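Local coordinates for protein soluble lytic murein transglycosylase (Pseudomonas aeruginosa, PDB 5OHU) that cleaves the glycan strands of bacterial cell-wall peptidoglycan as a lytic transglycosylase, acting both at strand ends and within strands, at residues Met451-Tyr454 and Phe455-Ile458; Asp468-Asp471 and Ile472-Pro475; Arg608-Val611 and Gln612-Ser616. One frame throughout, in Å; residues are numbered along the deposited sequence.

Contact 1 (Met451-Tyr454 and Phe455-Ile458)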
ATOM      1  N   MET A 451      21.574 -14.335   6.141  1.00 43.98           N
ATOM      2  CA  MET A 451      21.010 -14.583   7.459  1.00 46.89           C
ATOM      3  C   MET A 451      19.697 -15.356   7.398  1.00 45.90           C
ATOM      4  O   MET A 451      19.038 -15.518   8.432  1.00 44.93           O
ATOM      5  CB  MET A 451      20.801 -13.256   8.194  1.00 47.50           C
ATOM      6  CG  MET A 451      22.084 -12.450   8.396  1.00 50.54           C
ATOM      7  SD  MET A 451      21.766 -10.726   8.835  1.00 48.83           S
ATOM      8  CE  MET A 451      20.837 -10.944  10.344  1.00 48.59           C
ATOM      9  N   GLN A 452      19.304 -15.834   6.210  1.00 44.14           N
ATOM     10  CA  GLN A 452      18.015 -16.500   5.992  1.00 45.09           C
ATOM     11  C   GLN A 452      16.861 -15.549   6.265  1.00 47.42           C
ATOM     12  O   GLN A 452      15.784 -15.954   6.708  1.00 51.06           O
ATOM     13  CB  GLN A 452      17.870 -17.776   6.832  1.00 53.51           C
ATOM     14  CG  GLN A 452      18.533 -19.016   6.237  1.00 64.60           C
ATOM     15  CD  GLN A 452      19.959 -18.762   5.785  1.00 75.19           C
ATOM     16  OE1 GLN A 452      20.864 -18.603   6.604  1.00 73.43           O
ATOM     17  NE2 GLN A 452      20.163 -18.711   4.469  1.00 81.72           N
ATOM     18  N   TRP A 453      17.084 -14.267   6.004  1.00 41.22           N
ATOM     19  CA  TRP A 453      16.055 -13.262   6.206  1.00 41.69           C
ATOM     20  C   TRP A 453      15.498 -12.861   4.849  1.00 38.45           C
ATOM     21  O   TRP A 453      15.768 -11.785   4.309  1.00 35.90           O
ATOM     22  CB  TRP A 453      16.601 -12.101   7.002  1.00 41.44           C
ATOM     23  CG  TRP A 453      16.151 -12.295   8.360  1.00 55.76           C
ATOM     24  CD1 TRP A 453      15.627 -13.445   8.875  1.00 62.98           C
ATOM     25  CD2 TRP A 453      16.120 -11.332   9.401  1.00 60.82           C
ATOM     26  NE1 TRP A 453      15.278 -13.258  10.177  1.00 72.37           N
ATOM     27  CE2 TRP A 453      15.572 -11.966  10.528  1.00 74.56           C
ATOM     28  CE3 TRP A 453      16.507  -9.994   9.495  1.00 60.12           C
ATOM     29  CZ2 TRP A 453      15.412 -11.312  11.735  1.00 84.89           C
ATOM     30  CZ3 TRP A 453      16.335  -9.340  10.689  1.00 68.49           C
ATOM     31  CH2 TRP A 453      15.792  -9.999  11.798  1.00 83.23           C
ATOM     32  N   TYR A 454      14.653 -13.758   4.336  1.00 34.31           N
ATOM     33  CA  TYR A 454      14.230 -13.707   2.945  1.00 30.20           C
ATOM     34  C   TYR A 454      13.447 -12.444   2.639  1.00 26.30           C
ATOM     35  O   TYR A 454      13.721 -11.778   1.636  1.00 36.06           O
ATOM     36  CB  TYR A 454      13.434 -14.973   2.620  1.00 36.67           C
ATOM     37  CG  TYR A 454      14.271 -16.205   2.911  1.00 36.28           C
ATOM     38  CD1 TYR A 454      15.557 -16.326   2.374  1.00 26.70           C
ATOM     39  CD2 TYR A 454      13.812 -17.218   3.758  1.00 27.86           C
ATOM     40  CE1 TYR A 454      16.348 -17.425   2.649  1.00 22.77           C
ATOM     41  CE2 TYR A 454      14.597 -18.318   4.031  1.00 21.58           C
ATOM     42  CZ  TYR A 454      15.862 -18.413   3.476  1.00 27.55           C
ATOM     43  OH  TYR A 454      16.651 -19.500   3.741  1.00 37.49           O
ATOM     44  N   PHE A 455      12.490 -12.070   3.503  1.00 18.99           N
ATOM     45  CA  PHE A 455      11.722 -10.857   3.215  1.00 31.54           C
ATOM     46  C   PHE A 455      12.563  -9.592   3.326  1.00 28.16           C
ATOM     47  O   PHE A 455      12.506  -8.763   2.401  1.00 30.75           O
ATOM     48  CB  PHE A 455      10.475 -10.782   4.096  1.00 30.31           C
ATOM     49  CG  PHE A 455       9.633  -9.568   3.837  1.00 37.88           C
ATOM     50  CD1 PHE A 455       9.311  -9.200   2.537  1.00 46.19           C
ATOM     51  CD2 PHE A 455       9.169  -8.792   4.884  1.00 35.04           C
ATOM     52  CE1 PHE A 455       8.544  -8.076   2.289  1.00 53.17           C
ATOM     53  CE2 PHE A 455       8.400  -7.674   4.649  1.00 46.08           C
ATOM     54  CZ  PHE A 455       8.086  -7.311   3.350  1.00 51.92           C
ATOM     55  N   PRO A 456      13.334  -9.357   4.395  1.00 31.51           N
ATOM     56  CA  PRO A 456      14.248  -8.199   4.365  1.00 30.15           C
ATOM     57  C   PRO A 456      15.100  -8.158   3.104  1.00 23.33           C
ATOM     58  O   PRO A 456      15.247  -7.097   2.490  1.00 22.62           O
ATOM     59  CB  PRO A 456      15.093  -8.393   5.632  1.00 22.68           C
ATOM     60  CG  PRO A 456      14.195  -9.128   6.563  1.00 29.51           C
ATOM     61  CD  PRO A 456      13.399 -10.068   5.689  1.00 31.89           C
ATOM     62  N   ALA A 457      15.653  -9.302   2.695  1.00 20.48           N
ATOM     63  CA  ALA A 457      16.448  -9.350   1.475  1.00 27.30           C
ATOM     64  C   ALA A 457      15.608  -8.998   0.252  1.00 31.77           C
ATOM     65  O   ALA A 457      16.030  -8.189  -0.586  1.00 28.93           O
ATOM     66  CB  ALA A 457      17.078 -10.736   1.324  1.00 20.30           C
ATOM     67  N   ILE A 458      14.415  -9.595   0.137  1.00 26.73           N
ATOM     68  CA  ILE A 458      13.510  -9.279  -0.970  1.00 24.30           C
ATOM     69  C   ILE A 458      13.144  -7.798  -0.953  1.00 30.66           C
ATOM     70  O   ILE A 458      13.123  -7.132  -1.997  1.00 31.28           O
ATOM     71  CB  ILE A 458      12.253 -10.170  -0.891  1.00 24.26           C
ATOM     72  CG1 ILE A 458      12.577 -11.612  -1.319  1.00 26.55           C
ATOM     73  CG2 ILE A 458      11.093  -9.563  -1.707  1.00 17.05           C
ATOM     74  CD1 ILE A 458      11.546 -12.638  -0.868  1.00 28.80           C
TER
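A chi1 of -100°, away from the staggered values, brings the indole of Trp-453 alongside the ring of Pro-456, three residues on. The two side chains meet at a slant: Trp-453 CE3 lies 3.8 Å from Pro-456 CG, and Trp-453 CB touches the same CG. Ile-458, one turn on from Tyr-454, holds CG1 beside its own backbone N (chi1 -74°), which lays that branch against the carbonyl of Tyr-454, with Ile-458 CG1 3.2 Å from Tyr-454 O.

Trp-453 is the N-cap of helix 454-463, directly after Gln-452, whose positive phi closes the Schellman motif ending helix 438-450; the loop joins these two helices within the all-helical L domain of the Slt family. Its carbonyl opens the new helix by accepting from Ala-457 N (N to O 3.0 Å), the N-H...O angle being 165°. The second bond runs from Ile-458 N to Tyr-454 O at 2.7 Å. Pro-456 CD sits 3.2 Å from Trp-453 O, packed against the same oxygen. Beyond the turn, the indole meets Phe-417 edge-to-face and rests on helix 422-433, while the side chain of Tyr-454 comes within about 3 Å of a bound phosphate, probably from the crystallisation liquor.

Chemically, the proline suits its place. Amides of a helix's first turn have no acceptor one turn back, so the missing N-H of Pro-456 costs no helical bond, and its CG gives the indole an apolar contact.

Contact 2 (Asp468-Asp471 and Ile472-Pro475); sequences DDLD and IRFP
Ile-472 comes first, and Asp-469 reaches forward to cap it. The carboxylate is placed by a chi1 of -168°, with CG anti to the backbone N, and OD1 of Asp-469 accepts from Ile-472 N at 3.0 Å. The bond is straight (N-H...O 169°), although the N-H comes from above the carboxylate plane. CG1 of Ile-472 lies obliquely across the same carboxylate, so the acid meets an apolar branch as well as the amide.

Arg-473 gives the one regular helical bond, from its N to Asp-469 O at 3.2 Å. Its aliphatic part follows that carbonyl, with Arg-473 CG 3.3 Å from Asp-469 O, and the chain then bends at chi3. The guanidinium lies with one face over Phe-474 CE2, its NH1 beside Leu-470 CD2; NH1 is held by Trp-467 O, just before the turn.

Phe-474 makes a weak bond, its N 3.2 Å from Leu-470 O at an angle of only 123°. The side chains of Leu-470 and Phe-474 run side by side, and the methyl Leu-470 CD2 meets the ring at its edge, in plane, 3.7 Å from Phe-474 CE2. Tyr-617 and Tyr-621 of helix 605-624 also pack on this ring.

Pro-475 has no N-H to offer Asp-471 O; its own carbonyl accepts from Tyr-621 OH. Asp-471 OD1 bonds to Asn-391 and forms a salt bridge with Lys-624. Together these features make a single, loosely bonded helical turn with an aspartate N-cap, on the connection between helices 454-463 and 479-488.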
ATOM      1  N   ASP A 468      17.524  -9.094 -11.462  1.00 33.04           N
ATOM      2  CA  ASP A 468      18.177 -10.257 -12.050  1.00 38.42           C
ATOM      3  C   ASP A 468      18.679 -11.265 -11.023  1.00 35.78           C
ATOM      4  O   ASP A 468      19.157 -12.335 -11.418  1.00 37.87           O
ATOM      5  CB  ASP A 468      19.341  -9.813 -12.936  1.00 56.84           C
ATOM      6  CG  ASP A 468      18.926  -8.779 -13.956  1.00 68.91           C
ATOM      7  OD1 ASP A 468      17.719  -8.470 -14.031  1.00 63.52           O
ATOM      8  OD2 ASP A 468      19.807  -8.276 -14.684  1.00 80.35           O
ATOM      9  N   ASP A 469      18.589 -10.977  -9.728  1.00 29.64           N
ATOM     10  CA  ASP A 469      19.040 -11.930  -8.716  1.00 35.43           C
ATOM     11  C   ASP A 469      17.836 -12.758  -8.292  1.00 36.34           C
ATOM     12  O   ASP A 469      17.057 -12.353  -7.425  1.00 33.54           O
ATOM     13  CB  ASP A 469      19.687 -11.230  -7.527  1.00 37.52           C
ATOM     14  CG  ASP A 469      20.418 -12.200  -6.607  1.00 47.20           C
ATOM     15  OD1 ASP A 469      19.947 -13.346  -6.446  1.00 44.07           O
ATOM     16  OD2 ASP A 469      21.466 -11.813  -6.041  1.00 54.39           O
ATOM     17  N   LEU A 470      17.703 -13.935  -8.891  1.00 38.50           N
ATOM     18  CA  LEU A 470      16.564 -14.801  -8.648  1.00 31.51           C
ATOM     19  C   LEU A 470      16.764 -15.724  -7.456  1.00 38.36           C
ATOM     20  O   LEU A 470      15.800 -16.350  -7.005  1.00 41.09           O
ATOM     21  CB  LEU A 470      16.265 -15.605  -9.911  1.00 29.34           C
ATOM     22  CG  LEU A 470      15.935 -14.738 -11.135  1.00 29.55           C
ATOM     23  CD1 LEU A 470      15.455 -15.624 -12.294  1.00 32.70           C
ATOM     24  CD2 LEU A 470      14.844 -13.717 -10.800  1.00 24.43           C
ATOM     25  N   ASP A 471      17.988 -15.826  -6.937  1.00 37.21           N
ATOM     26  CA  ASP A 471      18.183 -16.523  -5.673  1.00 38.57           C
ATOM     27  C   ASP A 471      17.591 -15.717  -4.523  1.00 40.23           C
ATOM     28  O   ASP A 471      16.847 -16.251  -3.692  1.00 39.43           O
ATOM     29  CB  ASP A 471      19.670 -16.801  -5.450  1.00 50.32           C
ATOM     30  CG  ASP A 471      20.186 -17.960  -6.308  1.00 67.73           C
ATOM     31  OD1 ASP A 471      19.508 -18.321  -7.299  1.00 68.59           O
ATOM     32  OD2 ASP A 471      21.268 -18.504  -5.996  1.00 72.92           O
ATOM     33  N   ILE A 472      17.880 -14.417  -4.480  1.00 30.33           N
ATOM     34  CA  ILE A 472      17.341 -13.599  -3.401  1.00 28.25           C
ATOM     35  C   ILE A 472      15.851 -13.378  -3.596  1.00 22.95           C
ATOM     36  O   ILE A 472      15.072 -13.484  -2.647  1.00 33.02           O
ATOM     37  CB  ILE A 472      18.099 -12.264  -3.296  1.00 29.67           C
ATOM     38  CG1 ILE A 472      19.546 -12.499  -2.855  1.00 30.20           C
ATOM     39  CG2 ILE A 472      17.393 -11.338  -2.309  1.00 33.50           C
ATOM     40  CD1 ILE A 472      20.249 -11.234  -2.433  1.00 34.89           C
ATOM     41  N   ARG A 473      15.423 -13.090  -4.826  1.00 21.15           N
ATOM     42  CA  ARG A 473      14.020 -12.762  -5.039  1.00 28.73           C
ATOM     43  C   ARG A 473      13.106 -13.969  -4.884  1.00 33.91           C
ATOM     44  O   ARG A 473      11.900 -13.788  -4.675  1.00 32.78           O
ATOM     45  CB  ARG A 473      13.821 -12.130  -6.421  1.00 24.86           C
ATOM     46  CG  ARG A 473      14.329 -10.680  -6.538  1.00 28.28           C
ATOM     47  CD  ARG A 473      13.995 -10.074  -7.906  1.00 30.60           C
ATOM     48  NE  ARG A 473      12.549  -9.975  -8.116  1.00 31.48           N
ATOM     49  CZ  ARG A 473      11.945 -10.184  -9.280  1.00 31.72           C
ATOM     50  NH1 ARG A 473      12.664 -10.516 -10.342  1.00 26.95           N
ATOM     51  NH2 ARG A 473      10.618 -10.078  -9.375  1.00 30.61           N
ATOM     52  N   PHE A 474      13.636 -15.190  -4.972  1.00 31.87           N
ATOM     53  CA  PHE A 474      12.814 -16.401  -4.974  1.00 22.53           C
ATOM     54  C   PHE A 474      13.441 -17.471  -4.083  1.00 23.89           C
ATOM     55  O   PHE A 474      14.037 -18.444  -4.551  1.00 21.76           O
ATOM     56  CB  PHE A 474      12.582 -16.870  -6.413  1.00 22.19           C
ATOM     57  CG  PHE A 474      11.839 -15.850  -7.214  1.00 28.12           C
ATOM     58  CD1 PHE A 474      10.499 -15.616  -6.949  1.00 26.71           C
ATOM     59  CD2 PHE A 474      12.489 -15.038  -8.131  1.00 33.82           C
ATOM     60  CE1 PHE A 474       9.794 -14.635  -7.626  1.00 25.21           C
ATOM     61  CE2 PHE A 474      11.782 -14.046  -8.825  1.00 28.32           C
ATOM     62  CZ  PHE A 474      10.438 -13.844  -8.562  1.00 22.07           C
ATOM     63  N   PRO A 475      13.285 -17.320  -2.773  1.00 24.04           N
ATOM     64  CA  PRO A 475      13.841 -18.314  -1.852  1.00 28.68           C
ATOM     65  C   PRO A 475      13.181 -19.678  -2.010  1.00 31.30           C
ATOM     66  O   PRO A 475      12.039 -19.805  -2.469  1.00 25.34           O
ATOM     67  CB  PRO A 475      13.545 -17.719  -0.467  1.00 28.08           C
ATOM     68  CG  PRO A 475      12.583 -16.598  -0.694  1.00 24.47           C
ATOM     69  CD  PRO A 475      12.785 -16.122  -2.082  1.00 20.32           C
TER

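Contact 3 (Arg608-Val611 and Gln612-Ser616); sequences RQYV and QNVLS
Val-614 lays its CG2 methyl over one face of the Tyr-610 ring, a CH-pi contact in which CG2 stands 4.2 Å from the ring centroid and 28° off the normal. The methyl is displaced toward one side of the ring, with Val-614 CG2 closest to Tyr-610 CE1 at 3.7 Å. A chi1 of -176° on Tyr-610 sends its ring out from the helix, where its hydroxyl bonds to Glu-503 of helix 493-504, part of the lysozyme-clan transglycosylase domain; Val-614 packs on Trp-495 and Ile-499 of that same helix.

One residue further round, Val-611 and Leu-615 point the same way, with Val-611 CG1 3.8 Å from Leu-615 CD1, and both rest on Ile-599. Arg-608 and Gln-612 also run side by side: CG of Arg-608 touches NE2 of Gln-612 at 3.8 Å, a contact of aliphatic chain with amide.

Regular i to i+4 bonds run underneath. Val-614 N to Tyr-610 O (2.9 Å) and Leu-615 N to Val-611 O (3.0 Å) are both nearly straight. At the end of the segment Gln-612 O is gripped twice, by Ser-616 N and by Ser-616 OG (2.9 Å from that O), which approach from opposite faces of its plane.

The chemistry thus divides around the helix: the Tyr-610/Val-614 and Val-611/Leu-615 pairs meet through hydrocarbon and ring, and the buried serine hydroxyl is satisfied by the helix's own backbone. The polar ends of Tyr-610 and Gln-612 bond to other helices, the latter through Tyr-375, while Arg-608 pairs with Asp-605 at the start of its own helix and with Glu-600 O.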
ATOM      1  N   ARG A 608      -5.569  -7.786  -9.063  1.00 11.39           N
ATOM      2  CA  ARG A 608      -4.927  -7.881 -10.374  1.00 15.67           C
ATOM      3  C   ARG A 608      -3.424  -8.080 -10.223  1.00 18.19           C
ATOM      4  O   ARG A 608      -2.836  -8.979 -10.843  1.00 12.82           O
ATOM      5  CB  ARG A 608      -5.219  -6.640 -11.220  1.00 11.24           C
ATOM      6  CG  ARG A 608      -4.372  -6.628 -12.530  1.00 13.69           C
ATOM      7  CD  ARG A 608      -4.384  -5.292 -13.264  1.00 24.10           C
ATOM      8  NE  ARG A 608      -5.748  -4.803 -13.408  1.00 38.39           N
ATOM      9  CZ  ARG A 608      -6.264  -3.768 -12.750  1.00 38.73           C
ATOM     10  NH1 ARG A 608      -5.518  -3.041 -11.903  1.00 11.13           N
ATOM     11  NH2 ARG A 608      -7.532  -3.452 -12.969  1.00 25.74           N
ATOM     12  N   GLN A 609      -2.793  -7.280  -9.355  1.00 11.85           N
ATOM     13  CA  GLN A 609      -1.350  -7.391  -9.163  1.00 12.18           C
ATOM     14  C   GLN A 609      -0.993  -8.690  -8.455  1.00 12.41           C
ATOM     15  O   GLN A 609       0.019  -9.324  -8.779  1.00 12.67           O
ATOM     16  CB  GLN A 609      -0.825  -6.195  -8.364  1.00 14.65           C
ATOM     17  CG  GLN A 609       0.699  -6.086  -8.376  1.00 14.37           C
ATOM     18  CD  GLN A 609       1.235  -5.868  -9.790  1.00 21.11           C
ATOM     19  OE1 GLN A 609       0.776  -4.970 -10.480  1.00 20.50           O
ATOM     20  NE2 GLN A 609       2.187  -6.710 -10.234  1.00 12.94           N
ATOM     21  N   TYR A 610      -1.800  -9.088  -7.470  1.00 12.36           N
ATOM     22  CA  TYR A 610      -1.625 -10.390  -6.840  1.00 12.59           C
ATOM     23  C   TYR A 610      -1.540 -11.505  -7.884  1.00 12.59           C
ATOM     24  O   TYR A 610      -0.581 -12.285  -7.910  1.00 14.78           O
ATOM     25  CB  TYR A 610      -2.788 -10.634  -5.873  1.00 12.48           C
ATOM     26  CG  TYR A 610      -2.682 -11.901  -5.074  1.00 19.39           C
ATOM     27  CD1 TYR A 610      -3.068 -13.123  -5.619  1.00 12.74           C
ATOM     28  CD2 TYR A 610      -2.191 -11.882  -3.767  1.00 13.05           C
ATOM     29  CE1 TYR A 610      -2.966 -14.284  -4.879  1.00 17.11           C
ATOM     30  CE2 TYR A 610      -2.090 -13.037  -3.027  1.00 13.35           C
ATOM     31  CZ  TYR A 610      -2.478 -14.235  -3.581  1.00 17.69           C
ATOM     32  OH  TYR A 610      -2.390 -15.392  -2.833  1.00 14.41           O
ATOM     33  N   VAL A 611      -2.552 -11.601  -8.748  1.00 13.87           N
ATOM     34  CA  VAL A 611      -2.590 -12.661  -9.757  1.00 12.26           C
ATOM     35  C   VAL A 611      -1.383 -12.569 -10.689  1.00 12.44           C
ATOM     36  O   VAL A 611      -0.724 -13.573 -10.980  1.00 12.67           O
ATOM     37  CB  VAL A 611      -3.912 -12.583 -10.548  1.00 17.83           C
ATOM     38  CG1 VAL A 611      -3.863 -13.502 -11.753  1.00 11.86           C
ATOM     39  CG2 VAL A 611      -5.118 -12.930  -9.629  1.00 13.92           C
ATOM     40  N   GLN A 612      -1.097 -11.371 -11.200  1.00 12.35           N
ATOM     41  CA  GLN A 612       0.045 -11.250 -12.095  1.00 12.55           C
ATOM     42  C   GLN A 612       1.336 -11.640 -11.394  1.00 12.98           C
ATOM     43  O   GLN A 612       2.190 -12.292 -12.009  1.00 14.25           O
ATOM     44  CB  GLN A 612       0.122  -9.844 -12.678  1.00 12.43           C
ATOM     45  CG  GLN A 612      -1.091  -9.489 -13.513  1.00 12.07           C
ATOM     46  CD  GLN A 612      -1.002  -8.096 -14.123  1.00 14.71           C
ATOM     47  OE1 GLN A 612      -0.143  -7.296 -13.745  1.00 21.66           O
ATOM     48  NE2 GLN A 612      -1.888  -7.803 -15.082  1.00 14.10           N
ATOM     49  N   ASN A 613       1.474 -11.312 -10.102  1.00 13.10           N
ATOM     50  CA  ASN A 613       2.672 -11.715  -9.366  1.00 13.55           C
ATOM     51  C   ASN A 613       2.771 -13.238  -9.274  1.00 15.08           C
ATOM     52  O   ASN A 613       3.818 -13.827  -9.563  1.00 14.12           O
ATOM     53  CB  ASN A 613       2.671 -11.148  -7.939  1.00 13.64           C
ATOM     54  CG  ASN A 613       2.958  -9.651  -7.867  1.00 23.43           C
ATOM     55  OD1 ASN A 613       2.854  -9.050  -6.785  1.00 15.99           O
ATOM     56  ND2 ASN A 613       3.189  -9.027  -9.010  1.00 13.47           N
ATOM     57  N   VAL A 614       1.702 -13.880  -8.788  1.00 14.08           N
ATOM     58  CA  VAL A 614       1.709 -15.322  -8.562  1.00 13.81           C
ATOM     59  C   VAL A 614       2.004 -16.068  -9.857  1.00 13.84           C
ATOM     60  O   VAL A 614       2.828 -16.985  -9.883  1.00 14.60           O
ATOM     61  CB  VAL A 614       0.377 -15.778  -7.943  1.00 18.55           C
ATOM     62  CG1 VAL A 614       0.269 -17.305  -7.957  1.00 13.80           C
ATOM     63  CG2 VAL A 614       0.244 -15.230  -6.494  1.00 18.37           C
ATOM     64  N   LEU A 615       1.340 -15.689 -10.954  1.00 13.47           N
ATOM     65  CA  LEU A 615       1.605 -16.374 -12.215  1.00 18.14           C
ATOM     66  C   LEU A 615       3.049 -16.173 -12.644  1.00 13.86           C
ATOM     67  O   LEU A 615       3.695 -17.113 -13.116  1.00 17.54           O
ATOM     68  CB  LEU A 615       0.650 -15.893 -13.308  1.00 13.06           C
ATOM     69  CG  LEU A 615      -0.815 -16.283 -13.087  1.00 27.33           C
ATOM     70  CD1 LEU A 615      -1.750 -15.563 -14.096  1.00 12.32           C
ATOM     71  CD2 LEU A 615      -0.982 -17.807 -13.178  1.00 12.86           C
ATOM     72  N   SER A 616       3.567 -14.951 -12.504  1.00 21.31           N
ATOM     73  CA  SER A 616       4.948 -14.691 -12.898  1.00 14.26           C
ATOM     74  C   SER A 616       5.916 -15.470 -12.016  1.00 17.93           C
ATOM     75  O   SER A 616       6.900 -16.033 -12.508  1.00 15.14           O
ATOM     76  CB  SER A 616       5.245 -13.190 -12.819  1.00 14.20           C
ATOM     77  OG  SER A 616       4.461 -12.460 -13.756  1.00 15.55           O
TER

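Contacts 1 and 2 form one packed unit, their centres about 10 Å apart, on consecutive helices. Tyr-454 CD1 lies 3.7 Å from Pro-475 CB, and Ala-457 CB is 3.7 Å from Ile-472 CG2, so the short turn of 468-475 sits on the opening turn of helix 454-463. Contact 3 is separate: its centre is about 17 Å from that of contact 2 and about 21 Å from that of contact 1, with no touch to either. Its helix, 605-624, nevertheless continues to Ile-620 and Tyr-621, which pack on Phe-474. Contact 3 also faces helix 493-504, within the lysozyme-clan transglycosylase range, whereas the bound phosphate lies at contact 1.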